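Local coordinates for protein Xaa-Pro dipeptidase (Pyrococcus horikoshii, PDB 1WY2) that probably splits dipeptides that carry proline at the C-terminal position, as a homodimeric two-metal peptidase of the M24B family, at residues K262-I267 with I313-G318; E295-R298 with E304-L307. One frame throughout, in Å; residues are numbered along the deposited sequence.

Following the chain from the N terminus, the first of the four segments, 262-267, lies on helix 261-274 and forms the opening side of contact 1. The chain then passes through the short strand 286-288 and reaches 295-298, whose end runs into strand 297-299. A few residues later 304-307 folds back on it, so contact 2 closes a small loop. Strand 312-321 follows, and its residues 313-318 return to the helix and close the much longer loop of contact 1, within which contact 2 is nested. The two meet directly: Leu264 packs on Leu307, and Ile313 on Pro297. Together they join helix 261-274, strands 297-299 and 312-321, and the intervening loop, on the same side of the chain's centre.

Contact 1: residues K262-I267 with I313-G318. With ZN (zinc ion), chain E.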
loop_
_atom_site.group_PDB
_atom_site.type_symbol
_atom_site.label_atom_id
_atom_site.label_comp_id
_atom_site.label_asym_id
_atom_site.label_seq_id
_atom_site.Cartn_x
_atom_site.Cartn_y
_atom_site.Cartn_z
ATOM N N LYS A 262 -14.405 8.462 22.414
ATOM C CA LYS A 262 -13.579 9.160 23.390
ATOM C C LYS A 262 -13.781 8.597 24.796
ATOM O O LYS A 262 -12.817 8.416 25.536
ATOM C CB LYS A 262 -13.899 10.657 23.380
ATOM C CG LYS A 262 -13.110 11.460 24.398
ATOM C CD LYS A 262 -13.455 12.941 24.336
ATOM C CE LYS A 262 -12.644 13.725 25.353
ATOM N NZ LYS A 262 -12.893 15.194 25.271
ATOM N N GLU A 263 -15.029 8.322 25.166
ATOM C CA GLU A 263 -15.315 7.770 26.487
ATOM C C GLU A 263 -14.701 6.381 26.627
ATOM O O GLU A 263 -14.226 6.012 27.700
ATOM C CB GLU A 263 -16.829 7.694 26.728
ATOM C CG GLU A 263 -17.512 9.057 26.753
ATOM C CD GLU A 263 -19.017 8.967 26.946
ATOM O OE1 GLU A 263 -19.649 8.080 26.335
ATOM O OE2 GLU A 263 -19.569 9.799 27.697
ATOM N N LEU A 264 -14.704 5.611 25.543
ATOM C CA LEU A 264 -14.125 4.270 25.577
ATOM C C LEU A 264 -12.602 4.364 25.691
ATOM O O LEU A 264 -11.979 3.614 26.449
ATOM C CB LEU A 264 -14.521 3.484 24.321
ATOM C CG LEU A 264 -14.020 2.040 24.222
ATOM C CD1 LEU A 264 -14.398 1.269 25.478
ATOM C CD2 LEU A 264 -14.621 1.378 22.989
ATOM N N ASP A 265 -11.998 5.285 24.944
ATOM C CA ASP A 265 -10.551 5.465 25.010
ATOM C C ASP A 265 -10.172 5.834 26.446
ATOM O O ASP A 265 -9.171 5.348 26.979
ATOM C CB ASP A 265 -10.104 6.564 24.031
ATOM C CG ASP A 265 -8.630 6.921 24.168
ATOM O OD1 ASP A 265 -8.277 7.665 25.112
ATOM O OD2 ASP A 265 -7.821 6.462 23.332
ATOM N N SER A 266 -10.991 6.670 27.077
ATOM C CA SER A 266 -10.739 7.108 28.448
ATOM C C SER A 266 -10.749 5.977 29.473
ATOM O O SER A 266 -10.032 6.037 30.472
ATOM C CB SER A 266 -11.758 8.174 28.859
ATOM O OG SER A 266 -11.588 9.358 28.096
ATOM N N ILE A 267 -11.559 4.951 29.236
ATOM C CA ILE A 267 -11.620 3.828 30.168
ATOM C C ILE A 267 -10.243 3.186 30.305
ATOM O O ILE A 267 -9.753 2.958 31.413
ATOM C CB ILE A 267 -12.626 2.750 29.696
ATOM C CG1 ILE A 267 -14.054 3.304 29.739
ATOM C CG2 ILE A 267 -12.505 1.509 30.571
ATOM C CD1 ILE A 267 -14.527 3.699 31.117
ATOM N N ILE A 313 -14.304 -2.578 15.720
ATOM C CA ILE A 313 -13.157 -1.777 16.135
ATOM C C ILE A 313 -12.136 -2.609 16.883
ATOM O O ILE A 313 -12.428 -3.717 17.331
ATOM C CB ILE A 313 -13.586 -0.632 17.082
ATOM C CG1 ILE A 313 -14.296 -1.211 18.316
ATOM C CG2 ILE A 313 -14.490 0.340 16.347
ATOM C CD1 ILE A 313 -14.600 -0.190 19.411
ATOM N N THR A 314 -10.931 -2.075 17.010
ATOM C CA THR A 314 -9.905 -2.767 17.768
ATOM C C THR A 314 -9.805 -2.078 19.124
ATOM O O THR A 314 -10.169 -0.910 19.268
ATOM C CB THR A 314 -8.517 -2.695 17.096
ATOM O OG1 THR A 314 -8.105 -1.325 16.997
ATOM C CG2 THR A 314 -8.554 -3.331 15.710
ATOM N N ILE A 315 -9.331 -2.822 20.113
ATOM C CA ILE A 315 -9.117 -2.316 21.465
ATOM C C ILE A 315 -7.679 -2.751 21.696
ATOM O O ILE A 315 -7.402 -3.938 21.878
ATOM C CB ILE A 315 -10.057 -3.000 22.487
ATOM C CG1 ILE A 315 -11.516 -2.699 22.135
ATOM C CG2 ILE A 315 -9.749 -2.513 23.897
ATOM C CD1 ILE A 315 -11.878 -1.226 22.192
ATOM N N GLU A 316 -6.755 -1.796 21.666
ATOM C CA GLU A 316 -5.347 -2.146 21.799
ATOM C C GLU A 316 -4.468 -1.210 22.615
ATOM O O GLU A 316 -3.592 -0.534 22.072
ATOM C CB GLU A 316 -4.745 -2.307 20.402
ATOM C CG GLU A 316 -4.929 -1.088 19.499
ATOM C CD GLU A 316 -4.390 -1.316 18.096
ATOM O OE1 GLU A 316 -3.230 -1.757 17.966
ATOM O OE2 GLU A 316 -5.123 -1.051 17.119
ATOM N N PRO A 317 -4.679 -1.166 23.934
ATOM C CA PRO A 317 -3.849 -0.290 24.758
ATOM C C PRO A 317 -2.430 -0.854 24.811
ATOM O O PRO A 317 -2.209 -2.040 24.546
ATOM C CB PRO A 317 -4.547 -0.338 26.113
ATOM C CG PRO A 317 -5.052 -1.756 26.162
ATOM C CD PRO A 317 -5.620 -1.943 24.761
ATOM N N GLY A 318 -1.468 -0.003 25.140
ATOM C CA GLY A 318 -0.096 -0.458 25.231
ATOM C C GLY A 318 0.733 0.490 26.069
ATOM O O GLY A 318 0.333 1.631 26.302
HETATM ZN ZN ZN E . -4.775 -2.181 15.218
#
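Helix 261-274 lies over one face of strand 312-321, so that Leu264 of 262-267 meets Ile313 and Ile315 of 313-318; this is helix-on-sheet packing in the pita-bread fold of M24 peptidases. The strand pairs with 325-336, through backbone bonds from Ile313 to Ile333 and from Ile315 to Asp331. Ile313 and Ile315 send side chains to the helix side while Thr314, between them, faces the zinc ion. With its CG anti to the backbone N (chi1 -178°), Leu264 extends CD2 to the strand. There CD2 meets CD1 of Ile313 tip to tip at 3.9 Å, and CD1 of Ile315 equally close, though Leu264 and Ile315 cross at about a right angle. Only methyl groups touch, and all three residues are buried. On the metal side, Thr314 OG1 donates to Glu316 OE2 over 3.0 Å, arriving on the anti side of the carboxylate, and the same hydroxyl bonds to the backbone N of His287. A valine in place of Thr314 would probably leave OE2 without this second-shell donor and the ligand less firmly aimed. Asp223, His287 and Glu330 also bind this zinc ion, which Glu316 OE2 holds at 2.2 Å.

Contact 2: residues E295-R298 with E304-L307; sequences EWPR and ETVL
Pro297 turns its ring toward Thr305 and Leu307, touching the first through CB and the second through CG. Against Thr305 it is a broad approach: Pro297 CB lies 3.9 Å from Thr305 CB, and as far from Thr305 OG1 and CG2, so the ring carbon rests against the branching end of the threonine. That branch is set by chi1 -60°, which places CG2 anti to the backbone N and OG1 beside it. The hydroxyl finds its polar partner in Asp303 OD1, and its contact with the ring is simply packing. Leu307 comes to the ring more loosely, by one methyl, with CD2 4.3 Å from Pro297 CG. No hydrogen bond joins the two segments; the nearest backbone approach is Pro297 CA to Thr305 CA, 6.7 Å. Backbone bonds tie Thr305 to Ala261 and Leu307 to Gly258 and Ile259, anchoring the loop beside the start of helix 261-274. A cis peptide bond precedes Pro297, where the chain turns a corner at Trp296, whose side chain packs on helix 118-125. From there the chain enters strand 297-299, half of a short antiparallel pair with 286-288, the strand carrying the metal ligand His287 of the M24 domain.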
loop_
_atom_site.group_PDB
_atom_site.type_symbol
_atom_site.label_atom_id
_atom_site.label_comp_id
_atom_site.label_asym_id
_atom_site.label_seq_id
_atom_site.Cartn_x
_atom_site.Cartn_y
_atom_site.Cartn_z
ATOM N N GLU A 295 -9.909 2.274 9.660
ATOM C CA GLU A 295 -11.069 3.018 9.181
ATOM C C GLU A 295 -11.918 3.537 10.339
ATOM O O GLU A 295 -11.499 3.475 11.492
ATOM C CB GLU A 295 -11.910 2.180 8.198
ATOM C CG GLU A 295 -12.398 0.821 8.681
ATOM C CD GLU A 295 -13.177 0.080 7.593
ATOM O OE1 GLU A 295 -14.396 -0.139 7.761
ATOM O OE2 GLU A 295 -12.573 -0.272 6.559
ATOM N N TRP A 296 -13.095 4.067 10.032
ATOM C CA TRP A 296 -13.970 4.628 11.061
ATOM C C TRP A 296 -14.517 3.586 12.036
ATOM O O TRP A 296 -14.854 2.474 11.646
ATOM C CB TRP A 296 -15.154 5.343 10.407
ATOM C CG TRP A 296 -14.795 6.272 9.288
ATOM C CD1 TRP A 296 -14.383 7.572 9.390
ATOM C CD2 TRP A 296 -14.870 5.983 7.886
ATOM N NE1 TRP A 296 -14.207 8.112 8.135
ATOM C CE2 TRP A 296 -14.502 7.158 7.195
ATOM C CE3 TRP A 296 -15.220 4.844 7.147
ATOM C CZ2 TRP A 296 -14.471 7.229 5.798
ATOM C CZ3 TRP A 296 -15.189 4.914 5.754
ATOM C CH2 TRP A 296 -14.818 6.100 5.097
ATOM N N PRO A 297 -14.610 3.939 13.326
ATOM C CA PRO A 297 -14.219 5.243 13.859
ATOM C C PRO A 297 -12.855 5.139 14.520
ATOM O O PRO A 297 -12.348 4.040 14.755
ATOM C CB PRO A 297 -15.304 5.522 14.885
ATOM C CG PRO A 297 -15.492 4.160 15.497
ATOM C CD PRO A 297 -15.496 3.238 14.275
ATOM N N ARG A 298 -12.255 6.285 14.803
ATOM C CA ARG A 298 -10.983 6.308 15.502
ATOM C C ARG A 298 -11.377 6.233 16.972
ATOM O O ARG A 298 -12.187 7.028 17.438
ATOM C CB ARG A 298 -10.245 7.620 15.229
ATOM C CG ARG A 298 -9.452 7.634 13.935
ATOM C CD ARG A 298 -8.967 9.039 13.587
ATOM N NE ARG A 298 -8.555 9.826 14.750
ATOM C CZ ARG A 298 -7.657 9.447 15.659
ATOM N NH1 ARG A 298 -7.052 8.270 15.564
ATOM N NH2 ARG A 298 -7.355 10.258 16.665
ATOM N N GLU A 304 -15.607 11.818 18.745
ATOM C CA GLU A 304 -16.858 11.791 19.503
ATOM C C GLU A 304 -17.913 10.839 18.947
ATOM O O GLU A 304 -19.078 10.898 19.346
ATOM C CB GLU A 304 -17.455 13.202 19.565
ATOM C CG GLU A 304 -16.508 14.268 20.100
ATOM C CD GLU A 304 -16.401 14.261 21.615
ATOM O OE1 GLU A 304 -15.515 14.962 22.148
ATOM O OE2 GLU A 304 -17.206 13.567 22.271
ATOM N N THR A 305 -17.515 9.965 18.029
ATOM C CA THR A 305 -18.456 9.019 17.438
ATOM C C THR A 305 -19.124 8.148 18.492
ATOM O O THR A 305 -18.456 7.578 19.354
ATOM C CB THR A 305 -17.762 8.085 16.430
ATOM O OG1 THR A 305 -17.181 8.862 15.380
ATOM C CG2 THR A 305 -18.764 7.105 15.833
ATOM N N VAL A 306 -20.446 8.044 18.421
ATOM C CA VAL A 306 -21.175 7.207 19.362
ATOM C C VAL A 306 -21.168 5.802 18.780
ATOM O O VAL A 306 -21.549 5.594 17.627
ATOM C CB VAL A 306 -22.637 7.671 19.534
ATOM C CG1 VAL A 306 -23.358 6.747 20.500
ATOM C CG2 VAL A 306 -22.670 9.102 20.054
ATOM N N LEU A 307 -20.721 4.837 19.572
ATOM C CA LEU A 307 -20.666 3.464 19.100
ATOM C C LEU A 307 -22.065 2.902 18.888
ATOM O O LEU A 307 -22.991 3.193 19.650
ATOM C CB LEU A 307 -19.900 2.592 20.096
ATOM C CG LEU A 307 -18.451 2.996 20.391
ATOM C CD1 LEU A 307 -17.794 1.889 21.206
ATOM C CD2 LEU A 307 -17.682 3.225 19.086
#